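Local coordinates for protein galactonate dehydratase (PDB 5OLC) that belongs to the enolase superfamily, joining an N-terminal domain of the mandelate racemase type to an enolase-like C-terminal barrel, at residues A[49-54]-A[370-375]; A[108-113]-A[283-288]; A[200-205]-A[226-231]. All coordinates share one frame; numbering follows the deposited sequence.

Contact 1 of 3, residues A[49-54]-A[370-375]; sequences GTYGWG and GVDVDM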
loop_
_atom_site.group_PDB
_atom_site.type_symbol
_atom_site.label_atom_id
_atom_site.label_comp_id
_atom_site.label_asym_id
_atom_site.label_seq_id
_atom_site.Cartn_x
_atom_site.Cartn_y
_atom_site.Cartn_z
ATOM N N GLY A 49 34.357 31.143 -32.604
ATOM C CA GLY A 49 34.965 31.787 -31.452
ATOM C C GLY A 49 34.051 32.232 -30.330
ATOM O O GLY A 49 34.462 33.022 -29.467
ATOM N N THR A 50 32.802 31.726 -30.328
ATOM C CA THR A 50 31.850 31.954 -29.244
ATOM C C THR A 50 32.231 30.935 -28.190
ATOM O O THR A 50 32.278 29.727 -28.478
ATOM C CB THR A 50 30.407 31.764 -29.715
ATOM O OG1 THR A 50 30.063 32.849 -30.576
ATOM C CG2 THR A 50 29.419 31.699 -28.566
ATOM N N TYR A 51 32.571 31.423 -26.989
ATOM C CA TYR A 51 32.887 30.530 -25.884
ATOM C C TYR A 51 31.780 30.548 -24.868
ATOM O O TYR A 51 30.928 31.430 -24.903
ATOM C CB TYR A 51 34.246 30.830 -25.261
ATOM C CG TYR A 51 34.376 32.199 -24.627
ATOM C CD1 TYR A 51 34.929 33.260 -25.330
ATOM C CD2 TYR A 51 34.094 32.393 -23.275
ATOM C CE1 TYR A 51 35.103 34.508 -24.738
ATOM C CE2 TYR A 51 34.274 33.632 -22.668
ATOM C CZ TYR A 51 34.787 34.686 -23.403
ATOM O OH TYR A 51 34.950 35.916 -22.820
ATOM N N GLY A 52 31.790 29.550 -23.997
ATOM C CA GLY A 52 30.849 29.361 -22.898
ATOM C C GLY A 52 31.569 28.730 -21.725
ATOM O O GLY A 52 32.344 27.780 -21.904
ATOM N N TRP A 53 31.358 29.293 -20.523
ATOM C CA TRP A 53 31.984 28.814 -19.287
ATOM C C TRP A 53 31.038 27.922 -18.442
ATOM O O TRP A 53 29.872 28.254 -18.228
ATOM C CB TRP A 53 32.568 29.990 -18.467
ATOM C CG TRP A 53 33.861 30.529 -19.003
ATOM C CD1 TRP A 53 34.053 31.721 -19.641
ATOM C CD2 TRP A 53 35.145 29.884 -18.963
ATOM N NE1 TRP A 53 35.381 31.866 -19.991
ATOM C CE2 TRP A 53 36.070 30.745 -19.600
ATOM C CE3 TRP A 53 35.611 28.677 -18.417
ATOM C CZ2 TRP A 53 37.431 30.435 -19.702
ATOM C CZ3 TRP A 53 36.950 28.366 -18.542
ATOM C CH2 TRP A 53 37.847 29.244 -19.166
ATOM N N GLY A 54 31.562 26.785 -18.005
ATOM C CA GLY A 54 30.832 25.806 -17.206
ATOM C C GLY A 54 31.600 25.346 -15.992
ATOM O O GLY A 54 32.774 25.664 -15.848
ATOM N N GLY A 370 26.552 35.576 -17.722
ATOM C CA GLY A 370 27.067 36.888 -17.351
ATOM C C GLY A 370 28.360 36.773 -16.593
ATOM O O GLY A 370 28.602 37.535 -15.651
ATOM N N VAL A 371 29.185 35.790 -17.018
ATOM C CA VAL A 371 30.482 35.475 -16.416
ATOM C C VAL A 371 31.604 35.260 -17.415
ATOM O O VAL A 371 31.399 34.725 -18.522
ATOM C CB VAL A 371 30.467 34.292 -15.416
ATOM C CG1 VAL A 371 29.965 34.729 -14.052
ATOM C CG2 VAL A 371 29.727 33.071 -15.961
ATOM N N ASP A 372 32.821 35.604 -16.938
ATOM C CA ASP A 372 34.088 35.421 -17.619
ATOM C C ASP A 372 35.163 34.901 -16.666
ATOM O O ASP A 372 34.983 34.935 -15.443
ATOM C CB ASP A 372 34.531 36.705 -18.333
ATOM C CG ASP A 372 34.714 36.496 -19.822
ATOM O OD1 ASP A 372 35.177 35.394 -20.219
ATOM O OD2 ASP A 372 34.393 37.431 -20.595
ATOM N N VAL A 373 36.262 34.382 -17.244
ATOM C CA VAL A 373 37.408 33.862 -16.505
ATOM C C VAL A 373 38.665 34.703 -16.837
ATOM O O VAL A 373 38.999 34.859 -18.018
ATOM C CB VAL A 373 37.609 32.341 -16.772
ATOM C CG1 VAL A 373 38.993 31.853 -16.333
ATOM C CG2 VAL A 373 36.499 31.512 -16.126
ATOM N N ASP A 374 39.342 35.248 -15.791
ATOM C CA ASP A 374 40.597 35.997 -15.912
ATOM C C ASP A 374 41.634 34.926 -16.262
ATOM O O ASP A 374 41.996 34.117 -15.402
ATOM C CB ASP A 374 40.945 36.700 -14.573
ATOM C CG ASP A 374 42.158 37.626 -14.568
ATOM O OD1 ASP A 374 43.021 37.485 -15.460
ATOM O OD2 ASP A 374 42.262 38.465 -13.644
ATOM N N MET A 375 42.056 34.881 -17.540
ATOM C CA MET A 375 42.959 33.855 -18.069
ATOM C C MET A 375 44.380 33.868 -17.461
ATOM O O MET A 375 45.090 32.860 -17.565
ATOM C CB MET A 375 42.998 33.903 -19.602
ATOM C CG MET A 375 41.638 33.645 -20.244
ATOM S SD MET A 375 40.842 32.095 -19.759
ATOM C CE MET A 375 41.271 31.044 -21.157
#
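D372 OD1 is approached by the hydroxyl of Y51 and, weakly, by the backbone N of V373. The phenol oxygen OH of Y51 lies 2.7 Å from OD1 and 2.7 Å from OD2 of D372, so the hydroxyl sits between the two acid oxygens, within bonding distance of each. The aspartate meets the tyrosine ring at its edge, the ring and carboxylate planes turned 39° apart. Y51 reaches it because CG stands between the backbone N and the carbonyl carbon (chi1 63°), which directs the ring across to the other strand. The weak hydrogen bond from V373 N to D372 OD1 measures 3.3 Å, and W53 NE1 lies 3.5 Å from D372 OD1.

The example illustrates how two domains can meet without sharing a sheet. Strand 51-56 is an outer strand of the antiparallel N-terminal sheet, while strand 371-373 pairs antiparallel with strand 350-357. Their local axes run almost perpendicular (89°) at 7.6 Å, and the link is made chiefly by side chains. The late return of the chain to the N-terminal domain fits the enolase superfamily, whose cap usually combines both ends of the polypeptide.

Beside the acid, the W53 indole supplies an apolar platform. V373 sets CG2 over one face, 3.5 Å from the centroid of the six-membered ring of W53 and nearly above its centre, a CH-pi contact. M375 comes instead to the edge: bent in the middle of its chain, it places SD 5.1 Å from that W53 centroid, a Met-aromatic contact. I310 of helix 309-321 touches both W53 and V373. On the backbone side, the W53 N is bonded to D115 OD2 and the Y51 O to K119 NZ, both from helix 101-120, while K43 makes a cation-pi contact with the Y51 ring.

Contact 2 of 3, residues A[108-113]-A[283-288]; sequences AIDVAL and GLTEVK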
loop_
_atom_site.group_PDB
_atom_site.type_symbol
_atom_site.label_atom_id
_atom_site.label_comp_id
_atom_site.label_asym_id
_atom_site.label_seq_id
_atom_site.Cartn_x
_atom_site.Cartn_y
_atom_site.Cartn_z
ATOM N N ALA A 108 28.779 20.234 -16.073
ATOM C CA ALA A 108 29.801 21.196 -16.470
ATOM C C ALA A 108 29.659 21.600 -17.933
ATOM O O ALA A 108 29.568 22.800 -18.195
ATOM C CB ALA A 108 31.170 20.622 -16.188
ATOM N N ILE A 109 29.561 20.611 -18.877
ATOM C CA ILE A 109 29.332 20.846 -20.311
ATOM C C ILE A 109 27.996 21.585 -20.511
ATOM O O ILE A 109 27.975 22.584 -21.218
ATOM C CB ILE A 109 29.410 19.520 -21.128
ATOM C CG1 ILE A 109 30.853 18.956 -21.136
ATOM C CG2 ILE A 109 28.876 19.700 -22.563
ATOM C CD1 ILE A 109 30.954 17.463 -21.169
ATOM N N ASP A 110 26.900 21.119 -19.862
ATOM C CA ASP A 110 25.566 21.731 -19.949
ATOM C C ASP A 110 25.580 23.236 -19.628
ATOM O O ASP A 110 25.216 24.027 -20.493
ATOM C CB ASP A 110 24.533 20.968 -19.092
ATOM C CG ASP A 110 23.088 21.240 -19.469
ATOM O OD1 ASP A 110 22.650 20.737 -20.534
ATOM O OD2 ASP A 110 22.386 21.936 -18.687
ATOM N N VAL A 111 26.076 23.636 -18.435
ATOM C CA VAL A 111 26.136 25.042 -17.988
ATOM C C VAL A 111 26.877 25.922 -19.022
ATOM O O VAL A 111 26.403 27.018 -19.345
ATOM C CB VAL A 111 26.694 25.167 -16.542
ATOM C CG1 VAL A 111 26.751 26.618 -16.069
ATOM C CG2 VAL A 111 25.867 24.328 -15.565
ATOM N N ALA A 112 27.984 25.412 -19.600
ATOM C CA ALA A 112 28.711 26.122 -20.665
ATOM C C ALA A 112 27.881 26.228 -21.972
ATOM O O ALA A 112 27.967 27.258 -22.640
ATOM C CB ALA A 112 30.066 25.466 -20.928
ATOM N N LEU A 113 27.053 25.206 -22.315
ATOM C CA LEU A 113 26.186 25.243 -23.520
ATOM C C LEU A 113 25.009 26.229 -23.358
ATOM O O LEU A 113 24.354 26.604 -24.347
ATOM C CB LEU A 113 25.619 23.858 -23.842
ATOM C CG LEU A 113 26.579 22.811 -24.335
ATOM C CD1 LEU A 113 25.970 21.436 -24.189
ATOM C CD2 LEU A 113 27.001 23.086 -25.748
ATOM N N GLY A 283 23.177 19.639 -14.751
ATOM C CA GLY A 283 23.240 20.976 -15.329
ATOM C C GLY A 283 21.955 21.766 -15.258
ATOM O O GLY A 283 21.059 21.432 -14.479
ATOM N N LEU A 284 21.863 22.834 -16.065
ATOM C CA LEU A 284 20.663 23.668 -16.086
ATOM C C LEU A 284 19.485 22.946 -16.711
ATOM O O LEU A 284 18.359 23.107 -16.227
ATOM C CB LEU A 284 20.915 25.009 -16.776
ATOM C CG LEU A 284 21.592 26.062 -15.905
ATOM C CD1 LEU A 284 22.266 27.096 -16.751
ATOM C CD2 LEU A 284 20.607 26.686 -14.896
ATOM N N THR A 285 19.751 22.115 -17.755
ATOM C CA THR A 285 18.759 21.297 -18.440
ATOM C C THR A 285 18.097 20.383 -17.463
ATOM O O THR A 285 16.885 20.369 -17.436
ATOM C CB THR A 285 19.403 20.502 -19.585
ATOM O OG1 THR A 285 20.049 21.406 -20.478
ATOM C CG2 THR A 285 18.411 19.584 -20.325
ATOM N N GLU A 286 18.856 19.622 -16.653
ATOM C CA GLU A 286 18.221 18.687 -15.723
ATOM C C GLU A 286 17.656 19.352 -14.510
ATOM O O GLU A 286 16.540 18.993 -14.177
ATOM C CB GLU A 286 19.087 17.496 -15.328
ATOM C CG GLU A 286 18.261 16.242 -15.053
ATOM C CD GLU A 286 17.808 15.447 -16.267
ATOM O OE1 GLU A 286 17.733 16.020 -17.378
ATOM O OE2 GLU A 286 17.534 14.235 -16.103
ATOM N N VAL A 287 18.344 20.339 -13.868
ATOM C CA VAL A 287 17.746 21.030 -12.711
ATOM C C VAL A 287 16.418 21.678 -13.105
ATOM O O VAL A 287 15.501 21.692 -12.286
ATOM C CB VAL A 287 18.687 21.980 -11.964
ATOM C CG1 VAL A 287 17.948 22.719 -10.848
ATOM C CG2 VAL A 287 19.853 21.197 -11.383
ATOM N N LYS A 288 16.266 22.107 -14.380
ATOM C CA LYS A 288 14.970 22.627 -14.866
ATOM C C LYS A 288 13.932 21.494 -14.904
ATOM O O LYS A 288 12.782 21.709 -14.527
ATOM C CB LYS A 288 15.083 23.265 -16.264
ATOM C CG LYS A 288 14.494 24.681 -16.371
ATOM C CD LYS A 288 12.981 24.784 -16.103
ATOM C CE LYS A 288 12.325 25.858 -16.935
ATOM N NZ LYS A 288 10.952 26.164 -16.449
#
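D110 meets T285 where two helices pack nearly at right angles, their local axes 96° apart and 7.9 Å from each other. Helix 101-120 belongs to the N-terminal domain; helix 283-296 is the outer helix of a beta-alpha-beta unit in the barrel, between strands 273-274 and 300-301. The contact is thus an interdomain seam, with an acid from one helix received near the N-terminal end of the other.

The tight part is this acid. With CG anti to its own backbone N (chi1 -161°), D110 extends its carboxylate to the other helix, and each oxygen takes a different donor from the same residue. D110 OD1 receives T285 OG1 on its syn lone pair, at 2.7 Å. T285 N donates to D110 OD2 at 2.8 Å in an almost straight bond, met on the syn side but somewhat out of the carboxylate plane. Two bonds fix the rotation of the buried group, and the nearby helix start would be expected to favour its negative charge. G283 lets the backbones come close, its CA only 5.2 Å from D110 CA.

The packing is looser beside it, where V111 CG2 approaches G283 CA no nearer than 4.3 Å; I278 touches both V111 and L284 there. Farther along the barrel helix, partly exposed K288 leaves this interface altogether and forms a salt bridge with E83 of the second subunit. The T285 hydroxyl has one more partner, for OG1 is also hydrogen-bonded to W114 NE1, one helical turn beyond D110.

Contact 3 of 3, residues A[200-205]-A[226-231]; sequences MIDSNH and WFEEPV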
loop_
_atom_site.group_PDB
_atom_site.type_symbol
_atom_site.label_atom_id
_atom_site.label_comp_id
_atom_site.label_asym_id
_atom_site.label_seq_id
_atom_site.Cartn_x
_atom_site.Cartn_y
_atom_site.Cartn_z
ATOM N N MET A 200 19.472 28.865 9.374
ATOM C CA MET A 200 19.338 27.454 8.971
ATOM C C MET A 200 20.541 26.633 9.448
ATOM O O MET A 200 21.648 27.164 9.501
ATOM C CB MET A 200 19.195 27.313 7.442
ATOM C CG MET A 200 17.992 28.019 6.856
ATOM S SD MET A 200 18.252 29.780 6.510
ATOM C CE MET A 200 19.209 29.680 5.094
ATOM N N ILE A 201 20.326 25.341 9.765
ATOM C CA ILE A 201 21.376 24.426 10.229
ATOM C C ILE A 201 21.675 23.328 9.180
ATOM O O ILE A 201 20.752 22.812 8.548
ATOM C CB ILE A 201 21.088 23.854 11.650
ATOM C CG1 ILE A 201 19.732 23.121 11.726
ATOM C CG2 ILE A 201 21.158 24.972 12.688
ATOM C CD1 ILE A 201 19.597 22.082 12.828
ATOM N N ASP A 202 22.970 23.010 8.978
ATOM C CA ASP A 202 23.427 22.008 8.017
ATOM C C ASP A 202 24.326 20.971 8.690
ATOM O O ASP A 202 25.442 21.289 9.104
ATOM C CB ASP A 202 24.138 22.683 6.830
ATOM C CG ASP A 202 24.651 21.753 5.734
ATOM O OD1 ASP A 202 24.192 20.578 5.672
ATOM O OD2 ASP A 202 25.492 22.203 4.920
ATOM N N SER A 203 23.835 19.725 8.785
ATOM C CA SER A 203 24.542 18.613 9.413
ATOM C C SER A 203 25.655 18.050 8.550
ATOM O O SER A 203 26.725 17.754 9.075
ATOM C CB SER A 203 23.563 17.501 9.783
ATOM O OG SER A 203 24.219 16.275 10.065
ATOM N N ASN A 204 25.397 17.893 7.231
ATOM C CA ASN A 204 26.268 17.260 6.229
ATOM C C ASN A 204 26.269 15.767 6.525
ATOM O O ASN A 204 27.335 15.158 6.652
ATOM C CB ASN A 204 27.711 17.821 6.203
ATOM C CG ASN A 204 27.814 19.320 6.266
ATOM O OD1 ASN A 204 28.335 19.896 7.236
ATOM N ND2 ASN A 204 27.344 19.981 5.216
ATOM N N HIS A 205 25.045 15.183 6.681
ATOM C CA HIS A 205 24.751 13.768 7.004
ATOM C C HIS A 205 25.642 13.204 8.149
ATOM O O HIS A 205 25.840 11.987 8.249
ATOM C CB HIS A 205 24.771 12.857 5.751
ATOM C CG HIS A 205 25.565 13.396 4.609
ATOM N ND1 HIS A 205 25.026 14.323 3.737
ATOM C CD2 HIS A 205 26.855 13.179 4.278
ATOM C CE1 HIS A 205 25.994 14.621 2.890
ATOM N NE2 HIS A 205 27.114 13.953 3.173
ATOM N N TRP A 226 15.262 25.952 8.341
ATOM C CA TRP A 226 15.329 24.591 7.806
ATOM C C TRP A 226 16.567 23.814 8.290
ATOM O O TRP A 226 17.564 24.413 8.695
ATOM C CB TRP A 226 15.170 24.504 6.258
ATOM C CG TRP A 226 16.375 24.834 5.435
ATOM C CD1 TRP A 226 17.524 24.111 5.336
ATOM C CD2 TRP A 226 16.481 25.890 4.475
ATOM N NE1 TRP A 226 18.375 24.698 4.433
ATOM C CE2 TRP A 226 17.764 25.801 3.895
ATOM C CE3 TRP A 226 15.646 26.955 4.098
ATOM C CZ2 TRP A 226 18.223 26.720 2.945
ATOM C CZ3 TRP A 226 16.096 27.858 3.148
ATOM C CH2 TRP A 226 17.365 27.729 2.571
ATOM N N PHE A 227 16.481 22.468 8.222
ATOM C CA PHE A 227 17.549 21.548 8.563
ATOM C C PHE A 227 18.006 20.854 7.274
ATOM O O PHE A 227 17.273 20.048 6.692
ATOM C CB PHE A 227 17.099 20.553 9.654
ATOM C CG PHE A 227 18.170 19.722 10.341
ATOM C CD1 PHE A 227 19.513 19.850 9.989
ATOM C CD2 PHE A 227 17.831 18.799 11.328
ATOM C CE1 PHE A 227 20.489 19.079 10.610
ATOM C CE2 PHE A 227 18.816 18.031 11.957
ATOM C CZ PHE A 227 20.135 18.171 11.588
ATOM N N GLU A 228 19.223 21.222 6.822
ATOM C CA GLU A 228 19.871 20.728 5.609
ATOM C C GLU A 228 20.645 19.447 5.858
ATOM O O GLU A 228 21.371 19.342 6.849
ATOM C CB GLU A 228 20.770 21.811 4.986
ATOM C CG GLU A 228 20.941 21.656 3.484
ATOM C CD GLU A 228 21.803 22.707 2.813
ATOM O OE1 GLU A 228 21.381 23.885 2.776
ATOM O OE2 GLU A 228 22.880 22.348 2.283
ATOM N N GLU A 229 20.466 18.472 4.943
ATOM C CA GLU A 229 21.072 17.136 4.959
ATOM C C GLU A 229 21.158 16.540 6.411
ATOM O O GLU A 229 22.264 16.278 6.898
ATOM C CB GLU A 229 22.431 17.162 4.219
ATOM C CG GLU A 229 22.313 17.347 2.713
ATOM C CD GLU A 229 22.083 16.093 1.888
ATOM O OE1 GLU A 229 22.999 15.240 1.830
ATOM O OE2 GLU A 229 21.022 16.001 1.230
ATOM N N PRO A 230 20.014 16.382 7.135
ATOM C CA PRO A 230 20.076 15.901 8.534
ATOM C C PRO A 230 20.607 14.483 8.755
ATOM O O PRO A 230 21.256 14.237 9.768
ATOM C CB PRO A 230 18.632 16.026 9.005
ATOM C CG PRO A 230 17.824 15.930 7.761
ATOM C CD PRO A 230 18.618 16.672 6.751
ATOM N N VAL A 231 20.291 13.550 7.844
ATOM C CA VAL A 231 20.755 12.160 7.897
ATOM C C VAL A 231 21.376 11.777 6.540
ATOM O O VAL A 231 21.453 12.624 5.643
ATOM C CB VAL A 231 19.676 11.140 8.372
ATOM C CG1 VAL A 231 19.195 11.436 9.794
ATOM C CG2 VAL A 231 18.506 11.048 7.391
#
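Aromatic rings at W226 and F227 each carry a side chain from the neighbouring strand. M200 covers one face of the W226 six-membered ring, with CG 3.7 Å and SD 4.4 Å from its centroid; the sulfur stands almost on the ring normal, a Met-aromatic contact. Y140 packs edge-to-face with the same indole. The F227 ring is sandwiched: I201 CD1 lies over one face, 3.7 Å from the F227 centroid, P230 CB covers the opposite face, and S203 CB touches the edge, 3.6 Å from F227 CE1. I201 gains its place because CG1 sits between its backbone N and carbonyl carbon (chi1 57°).

These are adjacent parallel strands of the barrel, 198-202 and 224-228, joined through helix 209-219 in a beta-alpha-beta crossover. Backbone bonds alternate between them: I201 N donates to W226 O, E228 N to I201 O at 2.8 Å, and S203 N to E228 O. While I201 and F227 face L215 of the crossover helix, D202 and E228 occupy the other face.

There D202 OD2 comes within 3.7 Å of E228 OE2. E228 OE2 also forms a salt bridge with K172 NZ, and E254 brings another acid close. Carboxylates at the ends of successive barrel strands are the usual magnesium ligands of the enolase superfamily, a role consistent with this group.

Beyond the strands, H205 N bonds to E229 O at 3.0 Å. E229 OE2 is hydrogen-bonded to G253 N. The two imidazole nitrogens of H205 divide their partners: NE2 bonds to D95 of the third subunit, whereas ND1 makes a weak, bent bond (122°) within the chain to E229 OE1 at 2.9 Å, with ring and carboxylate planes perpendicular.

Overall arrangement
Contacts 1 and 2 are neighbouring parts of one domain interface, their centres 15 Å apart. They touch directly: A112 CB, on the helix of contact 2, packs 3.4 Å from G52 O and also against W53, and helix 309-321 borders both contacts. Contact 3 stands across the chain's centre from them, its centre about 34 Å from that of contact 1 and 26 Å from that of contact 2, with nearest atoms about 20 Å and 14 Å away. The two interdomain contacts therefore fasten the N-terminal domain to the C-terminal part, whereas contact 3 joins two adjacent strands within the barrel and carries acidic residues placed consistently with the metal site of superfamily relatives.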